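Local coordinates for protein toxin PAU_02230 (Photorhabdus asymbiotica subsp. asymbiotica ATCC 43949, PDB 6HV6) that is a bacterial toxin whose modelled part joins many helices to an antiparallel beta-sheet, at residues Q171-S176 with Y305-P310; H289-S294 with Q332-P337. The protein carries 1 engineered substitution. All blocks are in the same frame, centred on the assembly; numbering follows the deposited sequence.

Contact 1 of 2, residues Q171-S176 with Y305-P310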
loop_
_atom_site.group_PDB
_atom_site.type_symbol
_atom_site.label_atom_id
_atom_site.label_comp_id
_atom_site.label_asym_id
_atom_site.label_seq_id
_atom_site.Cartn_x
_atom_site.Cartn_y
_atom_site.Cartn_z
ATOM N N GLN A 171 -0.647 7.166 10.392
ATOM C CA GLN A 171 -1.157 7.978 11.495
ATOM C C GLN A 171 -1.143 9.461 11.145
ATOM O O GLN A 171 -2.075 10.199 11.483
ATOM C CB GLN A 171 -0.346 7.725 12.762
ATOM C CG GLN A 171 -0.882 6.587 13.586
ATOM C CD GLN A 171 -0.458 6.681 15.035
ATOM O OE1 GLN A 171 0.497 7.386 15.368
ATOM N NE2 GLN A 171 -1.174 5.976 15.908
ATOM N N SER A 172 -0.092 9.914 10.466
ATOM C CA SER A 172 -0.049 11.300 10.018
ATOM C C SER A 172 -1.172 11.598 9.024
ATOM O O SER A 172 -1.771 12.681 9.049
ATOM C CB SER A 172 1.319 11.581 9.403
ATOM O OG SER A 172 1.276 12.757 8.624
ATOM N N TRP A 173 -1.460 10.653 8.128
ATOM C CA TRP A 173 -2.571 10.816 7.200
ATOM C C TRP A 173 -3.882 10.965 7.956
ATOM O O TRP A 173 -4.706 11.836 7.639
ATOM C CB TRP A 173 -2.623 9.611 6.271
ATOM C CG TRP A 173 -3.546 9.691 5.070
ATOM C CD1 TRP A 173 -3.235 10.181 3.836
ATOM C CD2 TRP A 173 -4.885 9.170 4.969
ATOM N NE1 TRP A 173 -4.308 10.017 2.972
ATOM C CE2 TRP A 173 -5.331 9.404 3.648
ATOM C CE3 TRP A 173 -5.753 8.538 5.871
ATOM C CZ2 TRP A 173 -6.613 9.028 3.206
ATOM C CZ3 TRP A 173 -7.022 8.161 5.431
ATOM C CH2 TRP A 173 -7.438 8.413 4.110
ATOM N N LYS A 174 -4.095 10.109 8.958
ATOM C CA LYS A 174 -5.298 10.211 9.781
ATOM C C LYS A 174 -5.387 11.579 10.451
ATOM O O LYS A 174 -6.443 12.220 10.442
ATOM C CB LYS A 174 -5.314 9.091 10.820
ATOM C CG LYS A 174 -6.426 9.214 11.842
ATOM C CD LYS A 174 -6.545 7.948 12.684
ATOM C CE LYS A 174 -7.692 8.074 13.680
ATOM N NZ LYS A 174 -8.135 6.744 14.194
ATOM N N LYS A 175 -4.279 12.042 11.041
ATOM C CA LYS A 175 -4.286 13.353 11.689
ATOM C C LYS A 175 -4.577 14.467 10.699
ATOM O O LYS A 175 -5.226 15.457 11.053
ATOM C CB LYS A 175 -2.954 13.597 12.402
ATOM C CG LYS A 175 -2.830 12.813 13.700
ATOM C CD LYS A 175 -1.405 12.772 14.241
ATOM C CE LYS A 175 -1.307 11.783 15.400
ATOM N NZ LYS A 175 0.080 11.610 15.905
ATOM N N SER A 176 -4.140 14.315 9.450
ATOM C CA SER A 176 -4.378 15.356 8.459
ATOM C C SER A 176 -5.839 15.440 8.028
ATOM O O SER A 176 -6.212 16.404 7.352
ATOM C CB SER A 176 -3.495 15.121 7.236
ATOM O OG SER A 176 -4.014 14.075 6.439
ATOM N N TYR A 305 -19.709 10.916 3.283
ATOM C CA TYR A 305 -18.880 11.090 2.097
ATOM C C TYR A 305 -17.502 10.526 2.427
ATOM O O TYR A 305 -16.880 10.948 3.410
ATOM C CB TYR A 305 -18.791 12.564 1.697
ATOM C CG TYR A 305 -20.165 13.196 1.511
ATOM C CD1 TYR A 305 -20.842 13.763 2.585
ATOM C CD2 TYR A 305 -20.801 13.167 0.280
ATOM C CE1 TYR A 305 -22.104 14.312 2.430
ATOM C CE2 TYR A 305 -22.071 13.720 0.113
ATOM C CZ TYR A 305 -22.713 14.283 1.195
ATOM O OH TYR A 305 -23.967 14.833 1.047
ATOM N N VAL A 306 -17.036 9.569 1.627
ATOM C CA VAL A 306 -15.881 8.742 1.994
ATOM C C VAL A 306 -14.810 8.853 0.920
ATOM O O VAL A 306 -15.101 8.722 -0.273
ATOM C CB VAL A 306 -16.272 7.265 2.193
ATOM C CG1 VAL A 306 -15.057 6.450 2.752
ATOM C CG2 VAL A 306 -17.486 7.129 3.095
ATOM N N PHE A 307 -13.570 9.064 1.344
ATOM C CA PHE A 307 -12.400 8.987 0.474
ATOM C C PHE A 307 -11.595 7.765 0.892
ATOM O O PHE A 307 -11.130 7.695 2.032
ATOM C CB PHE A 307 -11.556 10.262 0.579
ATOM C CG PHE A 307 -10.226 10.189 -0.145
ATOM C CD1 PHE A 307 -10.117 9.554 -1.380
ATOM C CD2 PHE A 307 -9.093 10.771 0.400
ATOM C CE1 PHE A 307 -8.895 9.491 -2.047
ATOM C CE2 PHE A 307 -7.868 10.719 -0.264
ATOM C CZ PHE A 307 -7.770 10.075 -1.482
ATOM N N TYR A 308 -11.456 6.796 -0.011
ATOM C CA TYR A 308 -10.646 5.600 0.225
ATOM C C TYR A 308 -9.378 5.699 -0.614
ATOM O O TYR A 308 -9.442 5.657 -1.850
ATOM C CB TYR A 308 -11.409 4.323 -0.129
ATOM C CG TYR A 308 -10.570 3.041 -0.084
ATOM C CD1 TYR A 308 -9.633 2.828 0.916
ATOM C CD2 TYR A 308 -10.729 2.047 -1.036
ATOM C CE1 TYR A 308 -8.884 1.657 0.978
ATOM C CE2 TYR A 308 -9.971 0.874 -0.982
ATOM C CZ TYR A 308 -9.062 0.697 0.019
ATOM O OH TYR A 308 -8.322 -0.454 0.063
ATOM N N ASP A 309 -8.233 5.862 0.054
ATOM C CA ASP A 309 -6.935 5.735 -0.605
ATOM C C ASP A 309 -6.320 4.416 -0.180
ATOM O O ASP A 309 -5.907 4.282 0.984
ATOM C CB ASP A 309 -6.006 6.892 -0.246
ATOM C CG ASP A 309 -4.663 6.835 -0.979
ATOM O OD1 ASP A 309 -4.340 5.816 -1.612
ATOM O OD2 ASP A 309 -3.931 7.843 -0.935
ATOM N N PRO A 310 -6.243 3.424 -1.074
ATOM C CA PRO A 310 -5.634 2.130 -0.714
ATOM C C PRO A 310 -4.271 2.223 -0.058
ATOM O O PRO A 310 -3.906 1.309 0.687
ATOM C CB PRO A 310 -5.545 1.420 -2.070
ATOM C CG PRO A 310 -6.776 1.913 -2.797
ATOM C CD PRO A 310 -6.838 3.393 -2.425
HETATM O O HOH W 1 -3.967 10.327 0.246
#

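Contact 2 of 2, residues H289-S294 with Q332-P337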
loop_
_atom_site.group_PDB
_atom_site.type_symbol
_atom_site.label_atom_id
_atom_site.label_comp_id
_atom_site.label_asym_id
_atom_site.label_seq_id
_atom_site.Cartn_x
_atom_site.Cartn_y
_atom_site.Cartn_z
ATOM N N HIS A 289 -1.922 4.717 -9.844
ATOM C CA HIS A 289 -2.654 4.591 -8.592
ATOM C C HIS A 289 -4.144 4.639 -8.876
ATOM O O HIS A 289 -4.583 5.220 -9.871
ATOM C CB HIS A 289 -2.264 5.700 -7.599
ATOM C CG HIS A 289 -2.696 5.433 -6.188
ATOM N ND1 HIS A 289 -2.702 4.166 -5.635
ATOM C CD2 HIS A 289 -3.103 6.274 -5.205
ATOM C CE1 HIS A 289 -3.124 4.237 -4.382
ATOM N NE2 HIS A 289 -3.365 5.506 -4.094
ATOM N N THR A 290 -4.917 4.014 -7.997
ATOM C CA THR A 290 -6.366 4.070 -8.073
ATOM C C THR A 290 -6.897 4.361 -6.683
ATOM O O THR A 290 -6.377 3.844 -5.692
ATOM C CB THR A 290 -6.965 2.756 -8.589
ATOM O OG1 THR A 290 -6.378 2.416 -9.845
ATOM C CG2 THR A 290 -8.501 2.871 -8.740
ATOM N N MET A 291 -7.926 5.196 -6.612
ATOM C CA MET A 291 -8.534 5.517 -5.335
ATOM C C MET A 291 -10.046 5.517 -5.544
ATOM O O MET A 291 -10.548 5.177 -6.619
ATOM C CB MET A 291 -7.992 6.851 -4.807
ATOM C CG MET A 291 -6.476 6.839 -4.473
ATOM S SD MET A 291 -5.826 8.516 -4.459
ATOM C CE MET A 291 -5.764 8.842 -6.217
ATOM N N LEU A 292 -10.782 5.929 -4.523
ATOM C CA LEU A 292 -12.227 5.798 -4.576
ATOM C C LEU A 292 -12.849 6.891 -3.730
ATOM O O LEU A 292 -12.351 7.188 -2.639
ATOM C CB LEU A 292 -12.652 4.415 -4.057
ATOM C CG LEU A 292 -14.150 4.185 -3.896
ATOM C CD1 LEU A 292 -14.727 3.832 -5.244
ATOM C CD2 LEU A 292 -14.377 3.075 -2.862
ATOM N N ILE A 293 -13.940 7.480 -4.218
ATOM C CA ILE A 293 -14.742 8.376 -3.398
ATOM C C ILE A 293 -16.192 7.945 -3.507
ATOM O O ILE A 293 -16.644 7.494 -4.567
ATOM C CB ILE A 293 -14.559 9.864 -3.777
ATOM C CG1 ILE A 293 -14.907 10.119 -5.234
ATOM C CG2 ILE A 293 -13.120 10.299 -3.529
ATOM C CD1 ILE A 293 -14.429 11.488 -5.715
ATOM N N SER A 294 -16.917 8.061 -2.400
ATOM C CA SER A 294 -18.252 7.498 -2.340
ATOM C C SER A 294 -19.148 8.398 -1.515
ATOM O O SER A 294 -18.684 9.189 -0.690
ATOM C CB SER A 294 -18.234 6.083 -1.745
ATOM O OG SER A 294 -17.481 5.202 -2.559
ATOM N N GLN A 332 -2.379 17.090 -3.949
ATOM C CA GLN A 332 -1.203 17.953 -3.964
ATOM C C GLN A 332 -0.045 17.328 -3.204
ATOM O O GLN A 332 1.109 17.465 -3.618
ATOM C CB GLN A 332 -1.581 19.320 -3.408
ATOM C CG GLN A 332 -2.762 19.899 -4.174
ATOM C CD GLN A 332 -3.065 21.330 -3.814
ATOM O OE1 GLN A 332 -2.908 21.741 -2.665
ATOM N NE2 GLN A 332 -3.498 22.106 -4.804
ATOM N N GLN A 333 -0.337 16.598 -2.124
ATOM C CA GLN A 333 0.709 15.885 -1.395
ATOM C C GLN A 333 1.362 14.815 -2.267
ATOM O O GLN A 333 2.576 14.609 -2.203
ATOM C CB GLN A 333 0.114 15.261 -0.128
ATOM C CG GLN A 333 1.134 14.657 0.825
ATOM C CD GLN A 333 0.490 13.973 2.032
ATOM O OE1 GLN A 333 -0.477 13.217 1.899
ATOM N NE2 GLN A 333 1.023 14.246 3.216
ATOM N N TYR A 334 0.570 14.102 -3.071
ATOM C CA TYR A 334 1.144 13.204 -4.070
ATOM C C TYR A 334 1.849 13.954 -5.192
ATOM O O TYR A 334 2.577 13.329 -5.971
ATOM C CB TYR A 334 0.064 12.346 -4.716
ATOM C CG TYR A 334 -0.365 11.118 -3.968
ATOM C CD1 TYR A 334 0.540 10.100 -3.671
ATOM C CD2 TYR A 334 -1.693 10.946 -3.604
ATOM C CE1 TYR A 334 0.127 8.940 -3.009
ATOM C CE2 TYR A 334 -2.117 9.792 -2.944
ATOM C CZ TYR A 334 -1.203 8.797 -2.645
ATOM O OH TYR A 334 -1.625 7.652 -1.985
ATOM N N ASP A 335 1.598 15.257 -5.334
ATOM C CA ASP A 335 2.107 16.048 -6.464
ATOM C C ASP A 335 1.605 15.509 -7.804
ATOM O O ASP A 335 2.329 15.521 -8.805
ATOM C CB ASP A 335 3.638 16.113 -6.466
ATOM C CG ASP A 335 4.166 17.349 -7.182
ATOM O OD1 ASP A 335 3.654 18.459 -6.903
ATOM O OD2 ASP A 335 5.084 17.206 -8.019
ATOM N N PHE A 336 0.374 15.008 -7.829
ATOM C CA PHE A 336 -0.251 14.628 -9.097
ATOM C C PHE A 336 -0.750 15.873 -9.813
ATOM O O PHE A 336 -1.520 16.641 -9.226
ATOM C CB PHE A 336 -1.430 13.695 -8.864
ATOM C CG PHE A 336 -1.053 12.335 -8.340
ATOM C CD1 PHE A 336 0.175 11.773 -8.638
ATOM C CD2 PHE A 336 -1.943 11.615 -7.557
ATOM C CE1 PHE A 336 0.511 10.513 -8.160
ATOM C CE2 PHE A 336 -1.608 10.351 -7.079
ATOM C CZ PHE A 336 -0.384 9.804 -7.385
ATOM N N PRO A 337 -0.380 16.102 -11.073
ATOM C CA PRO A 337 -0.993 17.200 -11.828
ATOM C C PRO A 337 -2.492 16.975 -12.003
ATOM O O PRO A 337 -2.968 15.837 -12.060
ATOM C CB PRO A 337 -0.249 17.188 -13.169
ATOM C CG PRO A 337 0.372 15.844 -13.257
ATOM C CD PRO A 337 0.658 15.403 -11.854
#

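Contact 1 of 2, residues Q171-S176 with Y305-P310
Segments 171-176 and 305-310 come closest at W173 and D309, with W173 CA and D309 CA 10.3 Å apart, and the space between the backbones is spanned by the indole of W173. With chi1 at -169°, its CG stands opposite the backbone N, and the ring system extends from the helix toward the sheet. The benzo corner does the touching: W173 CZ2 lies 4.1 Å from F307 CE2, which meets the indole at its edge, near its plane. The same CZ2 is also 4.1 Å from D309 CB, and the indole and carboxylate planes are turned 75° from each other. F307 and D309, two residues apart on the strand, thus face the helix together, whereas Y308 between them turns away. A water joins the polar groups. W173 NE1 donates to it over 2.8 Å, in the plane of the indole, and the water in turn donates to D309 OD2, also at 2.8 Å. On the helix, S176 OG donates to W173 O at 2.6 Å, three residues back along the chain. Two further aromatic rings contact the indole: Y312 stacks on it and F326 of helix 320-334 packs edge-to-face. D309 OD2 is also bonded to Y334, its strongest partner. The chemistry is thus divided within one buried ring: its carbon rim supplies apolar packing, while its N-H is satisfied by a water that couples the helix to the strand's carboxylate.

Contact 2 of 2, residues H289-S294 with Q332-P337
The side chains of H289 and Y334 cross at about a right angle, meeting where strand 289-296 faces the C-terminal part of helix 320-334. Y334 reaches the imidazole with its phenol end: Y334 OH is 3.8 Å from H289 CD2, and Y334 CZ is 4.1 Å from the same atom. The two rings are inclined at 60°, an oblique pairing with centroids 5.6 Å apart. Both polar ends have their strongest partner in D309 of the adjoining strand, and N311 also bonds to the phenol oxygen. Two residues along the strand, M291 points to the same side as H289 and adds a Met-aromatic contact, its SD 4.2 Å from Y334 CE2. The sulfur comes in obliquely, 61° off the ring normal. After Y334 the chain leaves helical geometry at D335, with a phi of 60°, and two bonds back into the last turn make this a Schellman motif, one of them D335 N to Q332 O at 2.8 Å. Past this turn the CB of F336 also points toward the strand, and Y334 CB sits over the centre of the F336 ring, 3.4 Å above its plane. Across to the strand the packing is looser: F336 CE2 comes no nearer than 4.5 Å to M291 CE, and the F336 side chain also touches P287, A286 and V341. Away from the strand this part of the chain is more open, for Q333 and D335 are exposed, in contrast to the buried H289 and M291. A 1,2-ethanediol, probably from the crystallisation liquor, lies about 4 Å from the Y334 side chain.

In the fold
Contacts 1 and 2 have centres 11 Å apart and share one sheet, in which strands 289-296 and 304-309 are antiparallel neighbours. D309 of contact 1 joins them: its OD1 lies 2.7 Å from H289 NE2 and its OD2 2.5 Å from Y334 OH, both probable hydrogen bonds to contact 2. W173 joins this group through its water. Packing supplements it, with P310 CD 3.3 Å from T290 O. A bound 4-(2-hydroxyethyl)-1-piperazine ethanesulfonic acid, probably from the crystallisation liquor, lies about 5 Å from the H289 side chain and is hydrogen-bonded to T290 OG1. Along the chain the four segments alternate between the contacts.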